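Local coordinates for mannosylglycerate hydrolase MGH1-like glycoside hydrolase domain-containing protein (PDB 4WVA), which hydrolyses mannosylglycerate, a compatible solute of thermophiles, to mannose and glycerate, and probably also splits glucosylglycerate into glucose and glycerate, at residues V9-R14 and W410-A415; K231-G236 and E274-R279; G282-W287 and S317-E322. One frame throughout, in Å; residues are numbered along the deposited sequence. Where two conformers were deposited one is given.

Interaction 1: residues V9-R14 and W410-A415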
loop_
_atom_site.group_PDB
_atom_site.type_symbol
_atom_site.label_atom_id
_atom_site.label_comp_id
_atom_site.label_asym_id
_atom_site.label_seq_id
_atom_site.Cartn_x
_atom_site.Cartn_y
_atom_site.Cartn_z
ATOM N N VAL A 9 4.195 13.130 -37.520
ATOM C CA VAL A 9 5.080 12.187 -38.173
ATOM C C VAL A 9 6.179 12.940 -38.930
ATOM O O VAL A 9 7.337 12.534 -38.887
ATOM C CB VAL A 9 4.327 11.220 -39.125
ATOM C CG1 VAL A 9 5.292 10.417 -39.973
ATOM C CG2 VAL A 9 3.421 10.283 -38.341
ATOM N N GLU A 10 5.827 14.037 -39.597
ATOM C CA GLU A 10 6.809 14.862 -40.294
ATOM C C GLU A 10 7.903 15.362 -39.338
ATOM O O GLU A 10 9.100 15.311 -39.670
ATOM C CB GLU A 10 6.115 16.036 -40.993
ATOM C CG GLU A 10 7.062 16.976 -41.706
ATOM C CD GLU A 10 6.389 18.257 -42.162
ATOM O OE1 GLU A 10 5.136 18.266 -42.341
ATOM O OE2 GLU A 10 7.140 19.255 -42.337
ATOM N N VAL A 11 7.505 15.812 -38.151
ATOM C CA VAL A 11 8.476 16.291 -37.156
ATOM C C VAL A 11 9.424 15.175 -36.745
ATOM O O VAL A 11 10.646 15.377 -36.695
ATOM C CB VAL A 11 7.784 16.895 -35.909
ATOM C CG1 VAL A 11 8.803 17.173 -34.799
ATOM C CG2 VAL A 11 7.015 18.151 -36.291
ATOM N N LEU A 12 8.881 13.997 -36.441
ATOM C CA LEU A 12 9.736 12.881 -36.014
ATOM C C LEU A 12 10.693 12.468 -37.119
ATOM O O LEU A 12 11.874 12.246 -36.866
ATOM C CB LEU A 12 8.915 11.693 -35.546
ATOM C CG LEU A 12 8.111 11.890 -34.257
ATOM C CD1 LEU A 12 7.468 10.585 -33.827
ATOM C CD2 LEU A 12 8.981 12.466 -33.139
ATOM N N GLN A 13 10.181 12.360 -38.342
ATOM C CA GLN A 13 11.051 11.990 -39.466
ATOM C C GLN A 13 12.119 13.047 -39.772
ATOM O O GLN A 13 13.255 12.688 -40.082
ATOM C CB GLN A 13 10.231 11.642 -40.699
ATOM C CG GLN A 13 9.363 10.394 -40.533
ATOM C CD GLN A 13 10.099 9.074 -40.649
ATOM O OE1 GLN A 13 11.263 8.940 -40.266
ATOM N NE2 GLN A 13 9.396 8.066 -41.150
ATOM N N ARG A 14 11.767 14.326 -39.655
ATOM C CA ARG A 14 12.744 15.417 -39.814
ATOM C C ARG A 14 13.825 15.374 -38.747
ATOM O O ARG A 14 15.013 15.623 -39.042
ATOM C CB ARG A 14 12.076 16.807 -39.797
ATOM C CG ARG A 14 11.329 17.152 -41.082
ATOM C CD ARG A 14 10.912 18.630 -41.127
ATOM N NE ARG A 14 10.242 19.082 -39.895
ATOM C CZ ARG A 14 10.632 20.088 -39.098
ATOM N NH1 ARG A 14 11.726 20.810 -39.358
ATOM N NH2 ARG A 14 9.918 20.380 -38.008
ATOM N N TRP A 410 9.249 15.302 -28.468
ATOM C CA TRP A 410 8.327 14.552 -27.608
ATOM C C TRP A 410 6.891 15.084 -27.664
ATOM O O TRP A 410 5.934 14.358 -27.355
ATOM C CB TRP A 410 8.807 14.355 -26.172
ATOM C CG TRP A 410 8.712 15.455 -25.176
ATOM C CD1 TRP A 410 7.723 16.397 -25.002
ATOM C CD2 TRP A 410 9.639 15.654 -24.103
ATOM N NE1 TRP A 410 8.009 17.171 -23.916
ATOM C CE2 TRP A 410 9.184 16.731 -23.343
ATOM C CE3 TRP A 410 10.829 15.022 -23.740
ATOM C CZ2 TRP A 410 9.882 17.208 -22.240
ATOM C CZ3 TRP A 410 11.515 15.476 -22.647
ATOM C CH2 TRP A 410 11.053 16.573 -21.908
ATOM N N SER A 411 6.742 16.326 -28.091
ATOM C CA SER A 411 5.404 16.896 -28.293
ATOM C C SER A 411 4.730 16.177 -29.458
ATOM O O SER A 411 3.615 15.687 -29.323
ATOM C CB SER A 411 5.489 18.409 -28.521
ATOM O OG SER A 411 5.991 19.059 -27.359
ATOM N N ALA A 412 5.435 16.081 -30.581
ATOM C CA ALA A 412 4.959 15.311 -31.727
ATOM C C ALA A 412 4.720 13.854 -31.365
ATOM O O ALA A 412 3.664 13.281 -31.670
ATOM C CB ALA A 412 5.917 15.444 -32.896
ATOM N N ALA A 413 5.684 13.244 -30.680
ATOM C CA ALA A 413 5.568 11.854 -30.323
ATOM C C ALA A 413 4.340 11.560 -29.489
ATOM O O ALA A 413 3.643 10.573 -29.709
ATOM C CB ALA A 413 6.813 11.394 -29.565
ATOM N N LEU A 414 4.106 12.402 -28.499
ATOM C CA LEU A 414 3.006 12.152 -27.581
ATOM C C LEU A 414 1.666 12.556 -28.197
ATOM O O LEU A 414 0.666 11.933 -27.897
ATOM C CB LEU A 414 3.266 12.815 -26.224
ATOM C CG LEU A 414 4.398 12.152 -25.428
ATOM C CD1 LEU A 414 4.746 12.947 -24.175
ATOM C CD2 LEU A 414 4.044 10.724 -25.039
ATOM N N ALA A 415 1.649 13.519 -29.116
ATOM C CA ALA A 415 0.439 13.748 -29.932
ATOM C C ALA A 415 0.021 12.456 -30.629
ATOM O O ALA A 415 -1.149 12.088 -30.613
ATOM C CB ALA A 415 0.683 14.839 -30.969
#
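Val11 and Leu12 meet Ala412 and Ala413 from a regular helical turn, in which the neighbouring backbone bond from Arg14 N to Glu10 O measures 2.8 Å. On that helix's outer side the Glu10 carboxylate takes a salt bridge from Lys7, so its charge is answered away from the interface. The contact itself is a worked example of how small residues let helices come close. The segment axes approach to 8.6 Å and run nearer antiparallel than parallel, at 135°, joining the first and last helices of an (alpha/alpha)6-barrel chain.

The methyl of Ala412 is the point of closest packing: Val11 CB stands 3.8 Å from Ala412 CB. Val11 CG1, anti to the backbone N (chi1 171°), adds a second touch at 3.9 Å from Ala412 CB, so the methyl rests against both the branch carbon and one arm of the valine. Leu12 divides its branches: CD2 lies 4.3 Å from Ala412 CB and also touches the Ala413 methyl, while Leu12 CD1 comes within 4.2 Å of Ala413 CA, a looser fit against backbone as much as side chain. Beyond the pair, Val11 also touches Phe391, and Leu12 touches Trp43 of helix 33-43.

Helix 409-418 looks toward the active site with other residues. Trp410 sets its ring edge-to-face with that of Trp34, probably a substrate-binding residue, and the Ser411 hydroxyl bonds Arg392 O, next in sequence to Glu393, the probable proton acceptor. With purely apolar atoms meeting, nothing directional between these two segments sets the rotation of one helix on the other, which is probably left to the fit of shapes and to neighbouring residues; the small alanine side chains are consistent with so close an approach.

Interaction 2: residues K231-G236 and E274-R279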
loop_
_atom_site.group_PDB
_atom_site.type_symbol
_atom_site.label_atom_id
_atom_site.label_comp_id
_atom_site.label_asym_id
_atom_site.label_seq_id
_atom_site.Cartn_x
_atom_site.Cartn_y
_atom_site.Cartn_z
ATOM N N LYS A 231 22.457 18.670 -3.605
ATOM C CA LYS A 231 22.016 17.299 -3.333
ATOM C C LYS A 231 20.531 17.350 -3.011
ATOM O O LYS A 231 20.129 17.872 -1.961
ATOM C CB LYS A 231 22.797 16.684 -2.165
ATOM C CG LYS A 231 24.184 16.212 -2.536
ATOM C CD LYS A 231 24.785 15.337 -1.449
ATOM C CE LYS A 231 25.279 16.140 -0.261
ATOM N NZ LYS A 231 26.557 16.841 -0.577
ATOM N N VAL A 232 19.712 16.850 -3.936
ATOM C CA VAL A 232 18.279 16.999 -3.835
ATOM C C VAL A 232 17.589 15.665 -4.084
ATOM O O VAL A 232 17.998 14.908 -4.977
ATOM C CB VAL A 232 17.797 18.028 -4.874
ATOM C CG1 VAL A 232 16.295 18.012 -5.027
ATOM C CG2 VAL A 232 18.273 19.408 -4.465
ATOM N N VAL A 233 16.570 15.371 -3.273
ATOM C CA VAL A 233 15.640 14.293 -3.586
ATOM C C VAL A 233 14.515 14.928 -4.401
ATOM O O VAL A 233 13.643 15.614 -3.867
ATOM C CB VAL A 233 15.091 13.576 -2.332
ATOM C CG1 VAL A 233 14.030 12.557 -2.734
ATOM C CG2 VAL A 233 16.236 12.906 -1.571
ATOM N N ASP A 234 14.544 14.692 -5.717
ATOM C CA ASP A 234 13.569 15.228 -6.641
ATOM C C ASP A 234 12.331 14.324 -6.675
ATOM O O ASP A 234 12.430 13.122 -6.993
ATOM C CB ASP A 234 14.193 15.339 -8.040
ATOM C CG ASP A 234 13.189 15.729 -9.121
ATOM O OD1 ASP A 234 12.130 16.323 -8.823
ATOM O OD2 ASP A 234 13.477 15.415 -10.307
ATOM N N VAL A 235 11.173 14.896 -6.393
ATOM C CA VAL A 235 9.941 14.128 -6.446
ATOM C C VAL A 235 9.677 13.576 -7.848
ATOM O O VAL A 235 9.209 12.446 -7.999
ATOM C CB VAL A 235 8.715 14.915 -5.915
ATOM C CG1 VAL A 235 8.417 16.164 -6.734
ATOM C CG2 VAL A 235 7.499 14.017 -5.854
ATOM N N GLY A 236 9.994 14.361 -8.886
ATOM C CA GLY A 236 9.780 13.897 -10.246
ATOM C C GLY A 236 10.637 12.688 -10.608
ATOM O O GLY A 236 10.118 11.666 -11.058
ATOM N N GLU A 274 6.271 8.263 -0.636
ATOM C CA GLU A 274 5.186 8.756 0.191
ATOM C C GLU A 274 5.621 9.684 1.319
ATOM O O GLU A 274 4.845 10.543 1.748
ATOM C CB GLU A 274 4.302 7.611 0.683
ATOM C CG GLU A 274 3.482 7.015 -0.439
ATOM C CD GLU A 274 2.515 8.033 -1.043
ATOM O OE1 GLU A 274 1.564 8.447 -0.359
ATOM O OE2 GLU A 274 2.735 8.410 -2.192
ATOM N N ALA A 275 6.879 9.586 1.744
ATOM C CA ALA A 275 7.428 10.487 2.742
ATOM C C ALA A 275 7.475 11.933 2.247
ATOM O O ALA A 275 7.446 12.854 3.044
ATOM C CB ALA A 275 8.820 10.047 3.167
ATOM N N LEU A 276 7.562 12.136 0.941
ATOM C CA LEU A 276 7.674 13.487 0.382
ATOM C C LEU A 276 6.383 14.273 0.474
ATOM O O LEU A 276 6.363 15.488 0.230
ATOM C CB LEU A 276 8.130 13.425 -1.079
ATOM C CG LEU A 276 9.461 12.695 -1.343
ATOM C CD1 LEU A 276 9.782 12.735 -2.824
ATOM C CD2 LEU A 276 10.584 13.302 -0.527
ATOM N N TRP A 277 5.283 13.597 0.787
ATOM C CA TRP A 277 4.013 14.289 0.959
ATOM C C TRP A 277 4.045 15.216 2.171
ATOM O O TRP A 277 4.382 14.765 3.266
ATOM C CB TRP A 277 2.889 13.284 1.161
ATOM C CG TRP A 277 1.536 13.928 1.357
ATOM C CD1 TRP A 277 0.844 14.063 2.528
ATOM C CD2 TRP A 277 0.709 14.484 0.342
ATOM N NE1 TRP A 277 -0.359 14.677 2.300
ATOM C CE2 TRP A 277 -0.466 14.948 0.963
ATOM C CE3 TRP A 277 0.842 14.627 -1.042
ATOM C CZ2 TRP A 277 -1.499 15.560 0.244
ATOM C CZ3 TRP A 277 -0.177 15.229 -1.753
ATOM C CH2 TRP A 277 -1.332 15.679 -1.116
ATOM N N ASP A 278 3.658 16.477 1.965
ATOM C CA ASP A 278 3.512 17.436 3.039
ATOM C C ASP A 278 2.031 17.646 3.321
ATOM O O ASP A 278 1.290 18.172 2.492
ATOM C CB ASP A 278 4.170 18.774 2.677
ATOM C CG ASP A 278 4.212 19.714 3.859
ATOM O OD1 ASP A 278 3.316 20.542 3.992
ATOM O OD2 ASP A 278 5.076 19.516 4.728
ATOM N N ARG A 279 1.589 17.183 4.488
ATOM C CA ARG A 279 0.184 17.307 4.849
ATOM C C ARG A 279 -0.308 18.740 4.997
ATOM O O ARG A 279 -1.438 19.026 4.630
ATOM C CB ARG A 279 -0.112 16.526 6.128
ATOM C CG ARG A 279 -0.062 15.028 5.942
ATOM C CD ARG A 279 -0.071 14.357 7.302
ATOM N NE ARG A 279 -0.306 12.916 7.287
ATOM C CZ ARG A 279 0.638 11.986 7.179
ATOM N NH1 ARG A 279 1.913 12.321 6.998
ATOM N NH2 ARG A 279 0.302 10.695 7.240
#
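Val235 and Leu276 bring the two backbones nearest, 7.2 Å between their CA atoms, at a place where the chain changes secondary structure twice. Residues 231-236 pass from strand 232-233 into helix 235-254, and residues 274-279 pass from helix 260-275 into strand 277-278, so the contact brings the start of one helix to the end of the next, consistent with a helical hairpin as in (alpha/alpha)6-barrels. Both short strands pair with strand 283-288, which ties the hairpin's entry and exit to one small sheet.

Leu276 carries the contact from its side. With CG anti to the carbonyl carbon (chi1 -57°), its fork is delivered between two valines, and the side chains cross obliquely. Leu276 CD1 sits over the start of the helix, 3.9 Å from Val235 CB and equally near the CA of that residue; Val235 CG2 flanks the same methyl at 4.0 Å. The other branch goes to the strand: Leu276 CD2 meets Val233 CG1 more loosely, at 4.2 Å. Leu276 also touches Trp287, extending this buried apolar patch.

Next door, Ala275 O accepts from Arg112 of the second subunit, so the hairpin's end also belongs to the oligomer interface. The helix start is secured separately. Val235 N bonds the Ser286 hydroxyl, while Asp234 acts as N-cap, its OD1 accepting from Gly236 N at 2.9 Å with the N-H coming from above the carboxylate plane.

Interaction 3: residues G282-W287 and S317-E322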
loop_
_atom_site.group_PDB
_atom_site.type_symbol
_atom_site.label_atom_id
_atom_site.label_comp_id
_atom_site.label_asym_id
_atom_site.label_seq_id
_atom_site.Cartn_x
_atom_site.Cartn_y
_atom_site.Cartn_z
ATOM N N GLY A 282 -0.606 19.969 1.475
ATOM C CA GLY A 282 -1.394 19.098 0.638
ATOM C C GLY A 282 -0.748 18.884 -0.724
ATOM O O GLY A 282 -1.392 18.991 -1.762
ATOM N N PHE A 283 0.535 18.558 -0.708
ATOM C CA PHE A 283 1.285 18.398 -1.948
ATOM C C PHE A 283 2.580 17.640 -1.693
ATOM O O PHE A 283 3.009 17.528 -0.561
ATOM C CB PHE A 283 1.612 19.786 -2.507
ATOM C CG PHE A 283 1.719 19.815 -3.991
ATOM C CD1 PHE A 283 0.578 19.711 -4.773
ATOM C CD2 PHE A 283 2.949 19.944 -4.619
ATOM C CE1 PHE A 283 0.655 19.723 -6.157
ATOM C CE2 PHE A 283 3.025 19.969 -6.004
ATOM C CZ PHE A 283 1.881 19.872 -6.774
ATOM N N TYR A 284 3.167 17.087 -2.756
ATOM C CA TYR A 284 4.465 16.431 -2.659
ATOM C C TYR A 284 5.580 17.434 -2.953
ATOM O O TYR A 284 5.527 18.142 -3.970
ATOM C CB TYR A 284 4.599 15.297 -3.665
ATOM C CG TYR A 284 3.746 14.062 -3.408
ATOM C CD1 TYR A 284 4.208 13.034 -2.615
ATOM C CD2 TYR A 284 2.501 13.912 -4.011
ATOM C CE1 TYR A 284 3.464 11.876 -2.418
ATOM C CE2 TYR A 284 1.737 12.776 -3.811
ATOM C CZ TYR A 284 2.218 11.759 -3.012
ATOM O OH TYR A 284 1.447 10.626 -2.826
ATOM N N PHE A 285 6.587 17.457 -2.092
ATOM C CA PHE A 285 7.742 18.341 -2.261
ATOM C C PHE A 285 9.007 17.547 -2.516
ATOM O O PHE A 285 9.206 16.476 -1.950
ATOM C CB PHE A 285 7.983 19.174 -0.995
ATOM C CG PHE A 285 6.939 20.236 -0.732
ATOM C CD1 PHE A 285 6.349 20.942 -1.762
ATOM C CD2 PHE A 285 6.583 20.552 0.581
ATOM C CE1 PHE A 285 5.399 21.930 -1.499
ATOM C CE2 PHE A 285 5.636 21.534 0.845
ATOM C CZ PHE A 285 5.041 22.210 -0.199
ATOM N N SER A 286 9.896 18.119 -3.330
ATOM C CA SER A 286 11.273 17.671 -3.357
ATOM C C SER A 286 11.959 18.113 -2.052
ATOM O O SER A 286 11.481 19.035 -1.368
ATOM C CB SER A 286 11.986 18.268 -4.569
ATOM O OG SER A 286 11.410 17.817 -5.792
ATOM N N TRP A 287 13.056 17.430 -1.712
ATOM C CA TRP A 287 13.821 17.702 -0.510
ATOM C C TRP A 287 15.248 18.140 -0.807
ATOM O O TRP A 287 15.922 17.586 -1.672
ATOM C CB TRP A 287 13.853 16.484 0.393
ATOM C CG TRP A 287 12.569 16.116 1.048
ATOM C CD1 TRP A 287 11.384 16.790 1.027
ATOM C CD2 TRP A 287 12.363 14.979 1.883
ATOM N NE1 TRP A 287 10.455 16.131 1.793
ATOM C CE2 TRP A 287 11.035 15.018 2.325
ATOM C CE3 TRP A 287 13.177 13.912 2.280
ATOM C CZ2 TRP A 287 10.500 14.038 3.162
ATOM C CZ3 TRP A 287 12.640 12.942 3.106
ATOM C CH2 TRP A 287 11.314 13.012 3.529
ATOM N N SER A 317 -7.059 12.493 -4.472
ATOM C CA SER A 317 -8.158 13.452 -4.536
ATOM C C SER A 317 -7.695 14.856 -4.135
ATOM O O SER A 317 -8.163 15.842 -4.717
ATOM C CB SER A 317 -9.372 12.975 -3.710
ATOM O OG SER A 317 -9.339 13.428 -2.370
ATOM N N LEU A 318 -6.777 14.960 -3.177
ATOM C CA LEU A 318 -6.214 16.272 -2.801
ATOM C C LEU A 318 -5.378 16.868 -3.953
ATOM O O LEU A 318 -5.426 18.084 -4.229
ATOM C CB LEU A 318 -5.424 16.189 -1.483
ATOM C CG LEU A 318 -6.296 15.812 -0.277
ATOM C CD1 LEU A 318 -5.432 15.494 0.921
ATOM C CD2 LEU A 318 -7.254 16.930 0.072
ATOM N N LEU A 319 -4.621 16.018 -4.655
ATOM C CA LEU A 319 -3.950 16.468 -5.875
ATOM C C LEU A 319 -4.948 16.903 -6.963
ATOM O O LEU A 319 -4.703 17.908 -7.654
ATOM C CB LEU A 319 -2.995 15.392 -6.408
ATOM C CG LEU A 319 -1.717 15.152 -5.606
ATOM C CD1 LEU A 319 -0.895 14.018 -6.232
ATOM C CD2 LEU A 319 -0.875 16.426 -5.542
ATOM N N ALA A 320 -6.048 16.169 -7.121
ATOM C CA ALA A 320 -7.076 16.537 -8.108
ATOM C C ALA A 320 -7.627 17.935 -7.808
ATOM O O ALA A 320 -7.798 18.749 -8.710
ATOM C CB ALA A 320 -8.193 15.520 -8.140
ATOM N N GLN A 321 -7.853 18.214 -6.530
ATOM C CA GLN A 321 -8.295 19.540 -6.095
ATOM C C GLN A 321 -7.264 20.604 -6.425
ATOM O O GLN A 321 -7.607 21.688 -6.907
ATOM C CB GLN A 321 -8.613 19.537 -4.596
ATOM C CG GLN A 321 -9.827 18.697 -4.287
ATOM C CD GLN A 321 -10.253 18.743 -2.832
ATOM O OE1 GLN A 321 -9.433 18.724 -1.925
ATOM N NE2 GLN A 321 -11.550 18.796 -2.609
ATOM N N GLU A 322 -5.991 20.288 -6.208
ATOM C CA GLU A 322 -4.941 21.237 -6.502
ATOM C C GLU A 322 -4.863 21.525 -8.004
ATOM O O GLU A 322 -4.703 22.678 -8.388
ATOM C CB GLU A 322 -3.588 20.760 -5.973
ATOM C CG GLU A 322 -2.494 21.814 -6.056
ATOM C CD GLU A 322 -2.684 22.991 -5.101
ATOM O OE1 GLU A 322 -3.510 22.908 -4.155
ATOM O OE2 GLU A 322 -1.967 23.991 -5.279
#
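Leu319 splits its two methyls between two neighbouring aromatic residues, Phe283 and Tyr284, and so docks helix 313-327 on strand 283-288. These apolar touches form the first group. Leu319 CD2 approaches the Phe283 ring obliquely, 3.7 Å from Phe283 CD1. Leu319 CD1 instead meets Tyr284 at the ring's edge, in its plane, 3.8 Å from Tyr284 CE2. Phe283 also packs edge-to-face with Phe303.

A second kind of contact uses the aliphatic part of a charged residue. With chi1 at -171°, Glu322 CG swings away from the backbone nitrogen and lies 3.8 Å from Phe283 CE1, and the bend at chi2 (69°) carries the carboxylate on to polar partners: Lys298 and the Trp326 indole N-H at OE2, Arg325 at OE1. Replacing Phe283 by an alanine would probably open a gap against Leu319 CD2 and leave the Glu322 methylene without its apolar support.

Backbone shape supplies the third element. Gly282 and Phe283 together face Asp278 in a G1 beta bulge, where Gly282 adopts the positive phi (63°) expected of its first position.

Polar ends thus point past the interface: the Tyr284 hydroxyl is bound by Glu274, and the charge of Glu322, though buried, is probably offset by its salt bridges. The side chains that touch do so through carbon atoms, while the carboxylate and the phenol hydroxyl take their partners from other parts of the chain.

All three contacts bury apolar side chains, yet each joins different kinds of elements. Interaction 1 packs helix on helix and links the chain's ends, enclosing the other two along the sequence; its centre lies about 32 Å from that of interaction 2, across the middle of the chain. Interactions 2 and 3, with centres about 11 Å apart, meet in one sheet: the strands of interaction 2 pair with strand 283-288, which carries interaction 3. The touching residues of all three are buried, but interactions 2 and 3 lie beside the second subunit, whereas interaction 1 touches no other chain. Interaction 3 alone sets aromatic rings and a glutamate methylene against its partner.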